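Local coordinates for protein hypoxanthine phosphoribosyltransferase (Bacillus anthracis, PDB 4QYI) that probably catalyses the magnesium-dependent transfer of a phosphoribosyl group from PRPP to hypoxanthine or guanine in purine salvage, at residues K23-Q28 and K126-L131; V39-L44 and K86-N91; D53-I58 and V62-I67; D102-G107 and L141-V146. All blocks are in the same frame, centred on the assembly; numbering follows the deposited sequence. Where two conformers were deposited one is given.

Contact 1: residues K23-Q28 and K126-L131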
loop_
_atom_site.group_PDB
_atom_site.type_symbol
_atom_site.label_atom_id
_atom_site.label_comp_id
_atom_site.label_asym_id
_atom_site.label_seq_id
_atom_site.Cartn_x
_atom_site.Cartn_y
_atom_site.Cartn_z
ATOM N N LYS A 23 -13.576 -9.328 -4.497
ATOM C CA LYS A 23 -13.736 -9.849 -5.860
ATOM C C LYS A 23 -15.000 -9.273 -6.512
ATOM O O LYS A 23 -15.024 -8.954 -7.695
ATOM C CB LYS A 23 -13.891 -11.379 -5.847
ATOM C CG LYS A 23 -12.710 -12.241 -5.414
ATOM C CD LYS A 23 -13.139 -13.699 -5.488
ATOM C CE LYS A 23 -12.144 -14.608 -4.804
ATOM N NZ LYS A 23 -12.574 -16.039 -4.774
ATOM N N GLU A 24 -16.061 -9.203 -5.732
ATOM C CA GLU A 24 -17.325 -8.682 -6.210
ATOM C C GLU A 24 -17.265 -7.189 -6.543
ATOM O O GLU A 24 -17.830 -6.745 -7.542
ATOM C CB GLU A 24 -18.396 -8.968 -5.169
ATOM C CG GLU A 24 -19.698 -8.179 -5.355
ATOM C CD GLU A 24 -20.773 -8.621 -4.385
ATOM O OE1 GLU A 24 -21.949 -8.276 -4.626
ATOM O OE2 GLU A 24 -20.445 -9.316 -3.391
ATOM N N LEU A 25 -16.577 -6.410 -5.712
ATOM C CA LEU A 25 -16.431 -4.982 -5.992
ATOM C C LEU A 25 -15.633 -4.770 -7.275
ATOM O O LEU A 25 -15.943 -3.889 -8.069
ATOM C CB LEU A 25 -15.741 -4.265 -4.837
ATOM C CG LEU A 25 -16.557 -4.189 -3.553
ATOM C CD1 LEU A 25 -15.737 -3.537 -2.459
ATOM C CD2 LEU A 25 -17.881 -3.465 -3.749
ATOM N N ALA A 26 -14.628 -5.612 -7.487
ATOM C CA ALA A 26 -13.829 -5.517 -8.695
ATOM C C ALA A 26 -14.697 -5.787 -9.916
ATOM O O ALA A 26 -14.530 -5.137 -10.937
ATOM C CB ALA A 26 -12.645 -6.472 -8.642
ATOM N N LEU A 27 -15.618 -6.743 -9.828
ATOM C CA LEU A 27 -16.504 -7.023 -10.965
ATOM C C LEU A 27 -17.395 -5.807 -11.259
ATOM O O LEU A 27 -17.630 -5.480 -12.401
ATOM C CB LEU A 27 -17.355 -8.274 -10.713
ATOM C CG LEU A 27 -16.635 -9.638 -10.726
ATOM C CD1 LEU A 27 -17.536 -10.732 -10.161
ATOM C CD2 LEU A 27 -16.149 -10.006 -12.132
ATOM N N GLN A 28 -17.903 -5.164 -10.218
ATOM C CA GLN A 28 -18.758 -3.990 -10.391
ATOM C C GLN A 28 -17.984 -2.869 -11.093
ATOM O O GLN A 28 -18.488 -2.227 -12.003
ATOM C CB GLN A 28 -19.267 -3.522 -9.043
ATOM C CG GLN A 28 -20.125 -4.542 -8.324
ATOM C CD GLN A 28 -20.532 -4.088 -6.936
ATOM O OE1 GLN A 28 -20.427 -2.916 -6.603
ATOM N NE2 GLN A 28 -20.991 -5.027 -6.119
ATOM N N LYS A 126 -15.184 8.311 -9.131
ATOM C CA LYS A 126 -16.076 7.538 -8.279
ATOM C C LYS A 126 -15.354 7.151 -7.013
ATOM O O LYS A 126 -14.129 7.171 -6.974
ATOM C CB LYS A 126 -16.520 6.278 -9.011
ATOM C CG LYS A 126 -17.223 6.544 -10.337
ATOM C CD LYS A 126 -18.507 7.341 -10.182
ATOM C CE LYS A 126 -19.186 7.583 -11.522
ATOM N NZ LYS A 126 -20.474 8.299 -11.322
ATOM N N PHE A 127 -16.128 6.788 -5.994
ATOM C CA PHE A 127 -15.583 6.368 -4.709
ATOM C C PHE A 127 -15.891 4.912 -4.396
ATOM O O PHE A 127 -17.008 4.444 -4.623
ATOM C CB PHE A 127 -16.101 7.291 -3.609
ATOM C CG PHE A 127 -15.662 8.690 -3.823
ATOM C CD1 PHE A 127 -14.427 9.093 -3.381
ATOM C CD2 PHE A 127 -16.428 9.555 -4.579
ATOM C CE1 PHE A 127 -13.982 10.362 -3.631
ATOM C CE2 PHE A 127 -15.997 10.831 -4.828
ATOM C CZ PHE A 127 -14.766 11.238 -4.352
ATOM N N CYS A 128 -14.875 4.236 -3.867
ATOM C CA CYS A 128 -14.949 2.843 -3.489
ATOM C C CYS A 128 -14.448 2.678 -2.065
ATOM O O CYS A 128 -13.285 2.952 -1.791
ATOM C CB CYS A 128 -14.071 2.016 -4.432
ATOM S SG CYS A 128 -13.994 0.256 -4.005
ATOM N N THR A 129 -15.312 2.222 -1.163
ATOM C CA THR A 129 -14.895 2.031 0.215
ATOM C C THR A 129 -15.173 0.615 0.660
ATOM O O THR A 129 -16.153 -0.001 0.255
ATOM C CB THR A 129 -15.595 3.023 1.181
ATOM O OG1 THR A 129 -15.060 2.896 2.510
ATOM C CG2 THR A 129 -17.087 2.780 1.218
ATOM N N LEU A 130 -14.287 0.100 1.498
ATOM C CA LEU A 130 -14.444 -1.232 2.020
ATOM C C LEU A 130 -15.595 -1.221 3.000
ATOM O O LEU A 130 -16.463 -2.095 2.951
ATOM C CB LEU A 130 -13.186 -1.682 2.763
ATOM C CG LEU A 130 -13.270 -3.088 3.374
ATOM C CD1 LEU A 130 -13.485 -4.142 2.306
ATOM C CD2 LEU A 130 -12.004 -3.403 4.146
ATOM N N LEU A 131 -15.591 -0.220 3.887
ATOM C CA LEU A 131 -16.609 -0.106 4.924
ATOM C C LEU A 131 -17.329 1.227 4.848
ATOM O O LEU A 131 -16.707 2.248 4.549
ATOM C CB LEU A 131 -15.952 -0.236 6.285
ATOM C CG LEU A 131 -15.018 -1.441 6.474
ATOM C CD1 LEU A 131 -14.296 -1.320 7.812
ATOM C CD2 LEU A 131 -15.742 -2.769 6.363
#
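Leu25 drops from helix 15-32 onto strand 124-129, and its CD1 does the touching. That methyl lies 4.5 Å from SG of Cys128 and at the same range, 4.5 Å, from the carbonyl O of Thr129, so one branch spans two consecutive residues of the strand. The approach is loose van der Waals packing with no polar bond across it. Cys128 answers from the strand side: with SG anti to its backbone N (chi1 176°), the sulfur reaches out of the sheet toward the helix. Leu130 adds a little from farther off, its CD1 standing 5.3 Å from CD1 of Leu25 although its CB sets out the other way. Phe50 of helix 48-55 touches Leu25, Cys128 and Leu130 alike, and Leu54 of that helix also lies on Cys128, so two helices share this face of the strand. This is the layered alpha/beta core of a type I phosphoribosyltransferase, with helices laid over a largely parallel sheet. Strand 124-129 runs inside that sheet, its backbone bonded to Val99 and Glu101 through Cys128 and to Tyr145 through Phe127. Past Cys128 the chain turns a corner at Leu130. There Thr129 OG1 donates to the O of Leu131 at 2.7 Å, meeting it at a C=O...O angle of 134° and tilted 35° from the carbonyl plane, a side-chain clasp across the bend. Along the helix itself, Lys23 and Glu24 form salt bridges with Glu20 and Lys21.

Contact 2: residues V39-L44 and K86-N91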
loop_
_atom_site.group_PDB
_atom_site.type_symbol
_atom_site.label_atom_id
_atom_site.label_comp_id
_atom_site.label_asym_id
_atom_site.label_seq_id
_atom_site.Cartn_x
_atom_site.Cartn_y
_atom_site.Cartn_z
ATOM N N VAL A 39 -7.656 4.813 -13.318
ATOM C CA VAL A 39 -6.657 5.286 -12.383
ATOM C C VAL A 39 -7.264 5.051 -10.995
ATOM O O VAL A 39 -8.374 5.506 -10.700
ATOM C CB VAL A 39 -6.329 6.785 -12.526
ATOM C CG1 VAL A 39 -5.378 7.236 -11.410
ATOM C CG2 VAL A 39 -5.735 7.075 -13.900
ATOM N N VAL A 40 -6.543 4.316 -10.167
ATOM C CA VAL A 40 -6.979 4.046 -8.807
ATOM C C VAL A 40 -6.140 4.906 -7.871
ATOM O O VAL A 40 -4.919 4.907 -7.943
ATOM C CB VAL A 40 -6.835 2.567 -8.431
ATOM C CG1 VAL A 40 -7.072 2.356 -6.949
ATOM C CG2 VAL A 40 -7.810 1.735 -9.221
ATOM N N ILE A 41 -6.806 5.700 -7.041
ATOM C CA ILE A 41 -6.109 6.529 -6.083
ATOM C C ILE A 41 -6.511 6.079 -4.700
ATOM O O ILE A 41 -7.652 6.267 -4.262
ATOM C CB ILE A 41 -6.416 8.018 -6.245
ATOM C CG1 ILE A 41 -5.956 8.506 -7.619
ATOM C CG2 ILE A 41 -5.683 8.823 -5.171
ATOM C CD1 ILE A 41 -6.405 9.910 -7.891
ATOM N N ALA A 42 -5.546 5.502 -3.999
ATOM C CA ALA A 42 -5.776 5.003 -2.645
ATOM C C ALA A 42 -5.406 6.017 -1.564
ATOM O O ALA A 42 -4.350 6.647 -1.620
ATOM C CB ALA A 42 -4.989 3.724 -2.461
ATOM N N VAL A 43 -6.294 6.192 -0.588
ATOM C CA VAL A 43 -6.056 7.137 0.495
ATOM C C VAL A 43 -5.235 6.417 1.584
ATOM O O VAL A 43 -5.730 5.529 2.278
ATOM C CB VAL A 43 -7.369 7.714 1.078
ATOM C CG1 VAL A 43 -7.069 8.811 2.081
ATOM C CG2 VAL A 43 -8.251 8.304 -0.015
ATOM N N LEU A 44 -3.964 6.774 1.689
ATOM C CA LEU A 44 -3.095 6.202 2.722
ATOM C C LEU A 44 -3.516 6.651 4.130
ATOM O O LEU A 44 -4.179 7.670 4.286
ATOM C CB LEU A 44 -1.663 6.626 2.482
ATOM C CG LEU A 44 -1.027 6.020 1.253
ATOM C CD1 LEU A 44 0.325 6.659 1.024
ATOM C CD2 LEU A 44 -0.885 4.517 1.428
ATOM N N LYS A 86 0.460 14.593 0.883
ATOM C CA LYS A 86 1.054 14.070 -0.333
ATOM C C LYS A 86 -0.027 14.095 -1.381
ATOM O O LYS A 86 -1.042 13.411 -1.267
ATOM C CB LYS A 86 1.577 12.629 -0.153
ATOM C CG LYS A 86 2.183 12.005 -1.427
ATOM C CD LYS A 86 3.478 12.699 -1.844
ATOM C CE LYS A 86 4.093 12.078 -3.104
ATOM N NZ LYS A 86 3.305 12.299 -4.373
ATOM N N ASP A 87 0.220 14.872 -2.426
ATOM C CA ASP A 87 -0.695 15.016 -3.516
ATOM C C ASP A 87 -0.350 13.954 -4.577
ATOM O O ASP A 87 0.677 13.301 -4.497
ATOM C CB ASP A 87 -0.511 16.408 -4.104
ATOM C CG ASP A 87 -1.701 16.885 -4.914
ATOM O OD1 ASP A 87 -2.682 16.131 -5.083
ATOM O OD2 ASP A 87 -1.686 18.085 -5.297
ATOM N N ILE A 88 -1.203 13.787 -5.566
ATOM C CA ILE A 88 -0.926 12.783 -6.574
ATOM C C ILE A 88 0.151 13.213 -7.567
ATOM O O ILE A 88 0.310 14.398 -7.872
ATOM C CB ILE A 88 -2.195 12.377 -7.329
ATOM C CG1 ILE A 88 -2.846 13.582 -7.999
ATOM C CG2 ILE A 88 -3.196 11.726 -6.380
ATOM C CD1 ILE A 88 -3.921 13.171 -8.996
ATOM N N ASP A 89 0.849 12.221 -8.095
ATOM C CA ASP A 89 1.866 12.422 -9.102
ATOM C C ASP A 89 1.327 12.150 -10.491
ATOM O O ASP A 89 1.801 12.728 -11.440
ATOM C CB ASP A 89 2.987 11.404 -8.911
ATOM C CG ASP A 89 3.623 11.510 -7.565
ATOM O OD1 ASP A 89 4.018 12.627 -7.219
ATOM O OD2 ASP A 89 3.733 10.478 -6.868
ATOM N N VAL A 90 0.374 11.239 -10.614
ATOM C CA VAL A 90 -0.127 10.853 -11.935
ATOM C C VAL A 90 -1.115 11.821 -12.519
ATOM O O VAL A 90 -1.766 12.591 -11.815
ATOM C CB VAL A 90 -0.786 9.472 -11.922
ATOM C CG1 VAL A 90 0.230 8.409 -11.556
ATOM C CG2 VAL A 90 -1.984 9.440 -10.965
ATOM N N ASN A 91 -1.209 11.780 -13.838
ATOM C CA ASN A 91 -2.140 12.599 -14.569
ATOM C C ASN A 91 -3.535 11.986 -14.587
ATOM O O ASN A 91 -3.719 10.901 -15.119
ATOM C CB ASN A 91 -1.662 12.719 -16.019
ATOM C CG ASN A 91 -2.619 13.506 -16.881
ATOM O OD1 ASN A 91 -3.413 14.304 -16.385
ATOM N ND2 ASN A 91 -2.596 13.227 -18.170
#
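Ile41 and Ile88 make the more enclosed half of this contact, their side chains crossing at about a right angle. CG2 of Ile88 faces two methyls of Ile41 at once, 4.0 Å from its CD1 and equally 4.0 Å from its CG2. Phe117 of helix 108-118 touches both isoleucines and helps enclose them. Two residues along, Val39 and Val90 meet tip to tip, CG1 against CG2 at 4.1 Å. The loop 86-91 thus lays alternate apolar residues over one face of strand 38-43, inside the Rossmann-like core of the phosphoribosyltransferase fold.

The other side of the loop is polar and more open. Lys86 curls back so that its NZ donates to the O of Asp87 at 2.8 Å, nearly along the C=O axis (168°), and forms a salt bridge with OD1 of Asp89 at 3.0 Å, reached from above the carboxylate plane. Asp89 OD2 pairs with a basic side chain of the neighbouring subunit. Asp65 OD2 accepts from the backbone N of both Asp89 and Val90, tying the loop to strand 62-71. With no hydrogen bond between the two segments, their cohesion is essentially apolar, while charge pairs fix the loop's shape from its outer side.

Contact 3: residues D53-I58 and V62-I67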
loop_
_atom_site.group_PDB
_atom_site.type_symbol
_atom_site.label_atom_id
_atom_site.label_comp_id
_atom_site.label_asym_id
_atom_site.label_seq_id
_atom_site.Cartn_x
_atom_site.Cartn_y
_atom_site.Cartn_z
ATOM N N ASP A 53 -5.449 -5.755 -2.833
ATOM C CA ASP A 53 -6.302 -6.885 -3.190
ATOM C C ASP A 53 -7.286 -6.547 -4.303
ATOM O O ASP A 53 -7.497 -7.344 -5.217
ATOM C CB ASP A 53 -7.097 -7.387 -1.984
ATOM C CG ASP A 53 -6.228 -8.084 -0.946
ATOM O OD1 ASP A 53 -5.034 -8.378 -1.206
ATOM O OD2 ASP A 53 -6.774 -8.356 0.136
ATOM N N LEU A 54 -7.888 -5.363 -4.231
ATOM C CA LEU A 54 -8.867 -4.955 -5.229
ATOM C C LEU A 54 -8.293 -4.887 -6.640
ATOM O O LEU A 54 -8.865 -5.439 -7.594
ATOM C CB LEU A 54 -9.412 -3.577 -4.869
ATOM C CG LEU A 54 -10.501 -3.003 -5.791
ATOM C CD1 LEU A 54 -11.796 -3.782 -5.625
ATOM C CD2 LEU A 54 -10.721 -1.533 -5.463
ATOM N N ILE A 55 -7.162 -4.217 -6.791
ATOM C CA ILE A 55 -6.611 -4.052 -8.138
ATOM C C ILE A 55 -6.183 -5.342 -8.818
ATOM O O ILE A 55 -6.214 -5.435 -10.056
ATOM C CB ILE A 55 -5.485 -3.003 -8.203
ATOM C CG1 ILE A 55 -4.219 -3.491 -7.492
ATOM C CG2 ILE A 55 -6.000 -1.671 -7.652
ATOM C CD1 ILE A 55 -3.074 -2.504 -7.601
ATOM N N ARG A 56 -5.820 -6.340 -8.028
ATOM C CA ARG A 56 -5.403 -7.622 -8.574
ATOM C C ARG A 56 -6.550 -8.426 -9.202
ATOM O O ARG A 56 -6.302 -9.394 -9.901
ATOM C CB ARG A 56 -4.630 -8.439 -7.539
ATOM C CG ARG A 56 -3.213 -7.924 -7.381
ATOM C CD ARG A 56 -2.410 -8.757 -6.420
ATOM N NE ARG A 56 -2.794 -8.478 -5.051
ATOM C CZ ARG A 56 -2.242 -9.030 -3.980
ATOM N NH1 ARG A 56 -1.282 -9.947 -4.117
ATOM N NH2 ARG A 56 -2.663 -8.671 -2.773
ATOM N N HIS A 57 -7.787 -8.016 -8.932
ATOM C CA HIS A 57 -8.961 -8.632 -9.530
ATOM C C HIS A 57 -9.491 -7.806 -10.687
ATOM O O HIS A 57 -10.374 -8.260 -11.399
ATOM C CB HIS A 57 -10.070 -8.838 -8.506
ATOM C CG HIS A 57 -9.771 -9.940 -7.538
ATOM N ND1 HIS A 57 -9.486 -9.722 -6.209
ATOM C CD2 HIS A 57 -9.654 -11.275 -7.732
ATOM C CE1 HIS A 57 -9.232 -10.879 -5.622
ATOM N NE2 HIS A 57 -9.326 -11.834 -6.524
ATOM N N ILE A 58 -8.953 -6.603 -10.888
ATOM C CA ILE A 58 -9.398 -5.767 -12.000
ATOM C C ILE A 58 -8.522 -6.064 -13.205
ATOM O O ILE A 58 -7.302 -5.898 -13.166
ATOM C CB ILE A 58 -9.350 -4.271 -11.637
ATOM C CG1 ILE A 58 -10.358 -3.998 -10.522
ATOM C CG2 ILE A 58 -9.676 -3.416 -12.853
ATOM C CD1 ILE A 58 -10.223 -2.619 -9.902
ATOM N N VAL A 62 -4.778 -0.678 -15.229
ATOM C CA VAL A 62 -4.878 0.159 -14.054
ATOM C C VAL A 62 -3.588 0.910 -13.738
ATOM O O VAL A 62 -2.501 0.342 -13.780
ATOM C CB VAL A 62 -5.258 -0.705 -12.825
ATOM C CG1 VAL A 62 -5.128 0.073 -11.528
ATOM C CG2 VAL A 62 -6.676 -1.269 -12.954
ATOM N N THR A 63 -3.734 2.185 -13.399
ATOM C CA THR A 63 -2.625 3.022 -12.923
ATOM C C THR A 63 -2.969 3.292 -11.468
ATOM O O THR A 63 -4.107 3.626 -11.155
ATOM C CB THR A 63 -2.525 4.358 -13.663
ATOM O OG1 THR A 63 -2.111 4.109 -14.991
ATOM C CG2 THR A 63 -1.482 5.308 -13.009
ATOM N N ILE A 64 -2.038 3.087 -10.551
ATOM C CA ILE A 64 -2.382 3.378 -9.161
ATOM C C ILE A 64 -1.484 4.474 -8.602
ATOM O O ILE A 64 -0.332 4.578 -8.960
ATOM C CB ILE A 64 -2.448 2.122 -8.252
ATOM C CG1 ILE A 64 -2.915 2.511 -6.834
ATOM C CG2 ILE A 64 -1.111 1.430 -8.178
ATOM C CD1 ILE A 64 -3.409 1.348 -5.998
ATOM N N ASP A 65 -2.037 5.298 -7.725
ATOM C CA ASP A 65 -1.253 6.335 -7.065
ATOM C C ASP A 65 -1.865 6.477 -5.669
ATOM O O ASP A 65 -2.914 5.874 -5.355
ATOM C CB ASP A 65 -1.285 7.657 -7.847
ATOM C CG ASP A 65 -0.139 8.622 -7.462
ATOM O OD1 ASP A 65 0.691 8.293 -6.578
ATOM O OD2 ASP A 65 -0.051 9.711 -8.072
ATOM N N PHE A 66 -1.197 7.262 -4.834
ATOM C CA PHE A 66 -1.616 7.453 -3.467
ATOM C C PHE A 66 -1.747 8.921 -3.080
ATOM O O PHE A 66 -1.075 9.795 -3.629
ATOM C CB PHE A 66 -0.589 6.815 -2.538
ATOM C CG PHE A 66 -0.396 5.358 -2.763
ATOM C CD1 PHE A 66 -1.294 4.451 -2.223
ATOM C CD2 PHE A 66 0.666 4.888 -3.503
ATOM C CE1 PHE A 66 -1.145 3.101 -2.426
ATOM C CE2 PHE A 66 0.828 3.524 -3.714
ATOM C CZ PHE A 66 -0.081 2.634 -3.178
ATOM N N ILE A 67 -2.625 9.169 -2.124
ATOM C CA ILE A 67 -2.800 10.493 -1.577
ATOM C C ILE A 67 -2.796 10.357 -0.066
ATOM O O ILE A 67 -3.261 9.354 0.481
ATOM C CB ILE A 67 -4.081 11.189 -2.093
ATOM C CG1 ILE A 67 -4.108 12.650 -1.658
ATOM C CG2 ILE A 67 -5.333 10.488 -1.594
ATOM C CD1 ILE A 67 -5.128 13.505 -2.394
#
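In the beta-alpha-beta unit made of strand 38-43, helix 48-55 and strand 62-71, Ile55 of the helix and Ile58 of the turn after it pack on Val62 and Ile64 at the start of the returning strand. The closest touch is between CG2 of Ile58 and CG2 of Val62, 3.7 Å apart, where the two side chains cross at about a right angle. Ile55 reaches both strand residues by different branches: its CG2 lies 4.3 Å from CG1 of Val62, and its CD1 comes 4.2 Å from CD1 of Ile64. This split follows from chi1 of 70°, which sets CG1 between the backbone N and the carbonyl carbon and sends the longer branch on toward Ile64, again crossing it near a right angle. A type I turn from Ile55 to Ile58, closed by Ile58 N to Ile55 O at 3.1 Å, brings both isoleucines to the strand side. From the neighbouring strand 38-43, Val40 touches Val62 and Ile64, while Ala26 of helix 15-32 rests on Ile58. The flanks are polar: Asp53 OD1 and Arg56 NH2 form a salt bridge at 2.9 Å, and Asp53, Arg56 and Asp65 each pair with a charged side chain of the neighbouring subunit. The apolar seam thus runs close beside the dimer interface. A helix returning through a short turn into a strand parallel to its predecessor is the beta-alpha-beta crossover of Rossmann-like sheets.

Contact 4: residues D102-G107 and L141-V146. With MG (magnesium ion), chain F; PO4 (phosphate ion), chain H.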
loop_
_atom_site.group_PDB
_atom_site.type_symbol
_atom_site.label_atom_id
_atom_site.label_comp_id
_atom_site.label_asym_id
_atom_site.label_seq_id
_atom_site.Cartn_x
_atom_site.Cartn_y
_atom_site.Cartn_z
ATOM N N ASP A 102 -10.763 2.929 3.051
ATOM C CA ASP A 102 -11.032 1.830 3.957
ATOM C C ASP A 102 -12.384 2.092 4.604
ATOM O O ASP A 102 -13.184 1.188 4.768
ATOM C CB ASP A 102 -9.937 1.709 5.033
ATOM C CG ASP A 102 -9.643 3.029 5.741
ATOM O OD1 ASP A 102 -9.800 4.119 5.159
ATOM O OD2 ASP A 102 -9.204 2.970 6.896
ATOM N N ILE A 103 -12.637 3.350 4.961
ATOM C CA ILE A 103 -13.878 3.706 5.642
ATOM C C ILE A 103 -14.421 5.055 5.259
ATOM O O ILE A 103 -13.658 5.989 5.021
ATOM C CB ILE A 103 -13.647 3.818 7.166
ATOM C CG1 ILE A 103 -13.156 2.492 7.726
ATOM C CG2 ILE A 103 -14.934 4.235 7.898
ATOM C CD1 ILE A 103 -12.604 2.589 9.134
ATOM N N ILE A 104 -15.740 5.159 5.195
ATOM C CA ILE A 104 -16.378 6.427 4.950
ATOM C C ILE A 104 -17.422 6.519 6.037
ATOM O O ILE A 104 -18.251 5.630 6.156
ATOM C CB ILE A 104 -17.094 6.517 3.603
ATOM C CG1 ILE A 104 -16.109 6.353 2.454
ATOM C CG2 ILE A 104 -17.797 7.860 3.487
ATOM C CD1 ILE A 104 -16.788 6.488 1.111
ATOM N N ASP A 105 -17.356 7.554 6.857
ATOM C CA ASP A 105 -18.343 7.739 7.920
ATOM C C ASP A 105 -19.081 9.073 7.780
ATOM O O ASP A 105 -20.208 9.114 7.276
ATOM C CB ASP A 105 -17.757 7.460 9.326
ATOM C CG ASP A 105 -16.430 8.160 9.600
ATOM O OD1 ASP A 105 -16.176 9.275 9.104
ATOM O OD2 ASP A 105 -15.651 7.584 10.385
ATOM N N SER A 106 -18.454 10.165 8.169
ATOM C CA SER A 106 -19.114 11.446 8.037
ATOM C C SER A 106 -19.115 11.876 6.570
ATOM O O SER A 106 -20.006 12.624 6.134
ATOM C CB SER A 106 -18.382 12.491 8.859
ATOM O OG SER A 106 -17.155 12.803 8.240
ATOM N N GLY A 107 -18.095 11.423 5.832
ATOM C CA GLY A 107 -17.926 11.752 4.420
ATOM C C GLY A 107 -17.372 13.140 4.169
ATOM O O GLY A 107 -17.111 13.520 3.017
ATOM N N LEU A 141 -22.881 12.178 0.468
ATOM C CA LEU A 141 -21.860 11.463 -0.282
ATOM C C LEU A 141 -22.185 9.986 -0.289
ATOM O O LEU A 141 -22.111 9.294 0.732
ATOM C CB LEU A 141 -20.447 11.722 0.264
ATOM C CG LEU A 141 -19.259 11.207 -0.590
ATOM C CD1 LEU A 141 -17.981 12.022 -0.418
ATOM C CD2 LEU A 141 -18.970 9.732 -0.351
ATOM N N THR A 142 -22.558 9.518 -1.470
ATOM C CA THR A 142 -22.886 8.135 -1.676
ATOM C C THR A 142 -21.740 7.541 -2.477
ATOM O O THR A 142 -21.406 8.023 -3.565
ATOM C CB THR A 142 -24.222 8.005 -2.433
ATOM O OG1 THR A 142 -25.262 8.610 -1.656
ATOM C CG2 THR A 142 -24.588 6.552 -2.673
ATOM N N ALA A 143 -21.119 6.512 -1.920
ATOM C CA ALA A 143 -20.032 5.818 -2.589
ATOM C C ALA A 143 -20.647 4.873 -3.598
ATOM O O ALA A 143 -21.585 4.117 -3.269
ATOM C CB ALA A 143 -19.200 5.049 -1.579
ATOM N N GLU A 144 -20.098 4.867 -4.812
ATOM C CA GLU A 144 -20.605 3.992 -5.844
ATOM C C GLU A 144 -20.318 2.527 -5.521
ATOM O O GLU A 144 -21.076 1.641 -5.904
ATOM C CB GLU A 144 -20.041 4.367 -7.221
ATOM C CG GLU A 144 -20.618 5.652 -7.819
ATOM C CD GLU A 144 -20.152 6.974 -7.188
ATOM O OE1 GLU A 144 -19.168 7.051 -6.404
ATOM O OE2 GLU A 144 -20.786 7.992 -7.528
ATOM N N TYR A 145 -19.223 2.260 -4.822
ATOM C CA TYR A 145 -18.846 0.882 -4.495
ATOM C C TYR A 145 -18.657 0.781 -3.000
ATOM O O TYR A 145 -17.842 1.502 -2.435
ATOM C CB TYR A 145 -17.558 0.483 -5.250
ATOM C CG TYR A 145 -17.632 0.846 -6.715
ATOM C CD1 TYR A 145 -18.335 0.055 -7.603
ATOM C CD2 TYR A 145 -17.005 1.972 -7.219
ATOM C CE1 TYR A 145 -18.411 0.379 -8.950
ATOM C CE2 TYR A 145 -17.076 2.299 -8.567
ATOM C CZ TYR A 145 -17.776 1.495 -9.425
ATOM O OH TYR A 145 -17.850 1.831 -10.751
ATOM N N VAL A 146 -19.396 -0.128 -2.371
ATOM C CA VAL A 146 -19.337 -0.324 -0.932
ATOM C C VAL A 146 -19.224 -1.802 -0.583
ATOM O O VAL A 146 -20.040 -2.606 -1.015
ATOM C CB VAL A 146 -20.613 0.211 -0.249
ATOM C CG1 VAL A 146 -20.538 -0.007 1.249
ATOM C CG2 VAL A 146 -20.800 1.686 -0.557
HETATM MG MG MG F . -8.922 5.898 5.207
HETATM P P PO4 H . -14.525 10.435 5.703
HETATM O O1 PO4 H . -13.204 9.822 6.060
HETATM O O2 PO4 H . -15.627 9.536 6.196
HETATM O O3 PO4 H . -14.768 11.778 6.355
HETATM O O4 PO4 H . -14.572 10.636 4.225
HETATM O O HOH W 1 -8.171 5.621 7.123
HETATM O O HOH W 2 -11.042 6.436 5.932
HETATM O O HOH W 3 -8.878 8.079 4.888
HETATM O O HOH W 4 -7.317 5.713 4.352
#
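Ile104, within the PRPP motif that is the signature of type I phosphoribosyltransferases, crosses Leu141 at about a right angle, CD1 of the isoleucine 4.2 Å from CD2 of the leucine. The same CD1 sits 3.9 Å from CB of Ala143, so a single methyl meets two residues of segment 141-146. Leu141 has CG anti to its backbone N (chi1 -170°) and turns its other branch, CD1, to within 3.8 Å of the carbonyl O of Gly107. Leu110 of helix 108-118 touches Ile104 and Leu141 and closes the apolar side.

The other branch of Ile104, CG2, lies near a phosphate ion gripped by the loop. Backbone N-H groups of Asp105 and Gly107 both donate to phosphate O2, and Thr109 N gives a further bond. This anion, probably from the crystallisation liquor, lies where the 5'-phosphate of PRPP or nucleotide would be expected. Asp105 OD1 accepts from Ser106 N on its anti side at 2.6 Å, which helps shape the turn. At the start of the segment Asp102 joins Glu101 and four waters round magnesium, its OD1 bonded to the metal at 2.0 Å and its OD2 accepting from one of those waters at 2.9 Å.

In the fold
Contacts 1, 3 and 4 are buried and contact 2 only partly so, yet all four meet on one mixed sheet and are apolar across their segments. Contacts 1 and 3 adjoin on the face covered by helices 15-32 and 48-55, where Ala26 packs on His57 and Ile58. Contacts 2 and 3 hold the neighbouring strands 38-43 and 62-71, and Asp65 links them through its bond to Asp89. Contacts 1 and 4 hold the neighbouring strands 124-129 and 145-149, and Leu131 N probably bonds to Asp102 O. Charge differs by place: in contacts 2 and 3 it faces the other subunit, whereas in contact 4 an acidic side chain binds magnesium and backbone N-H groups hold the phosphate.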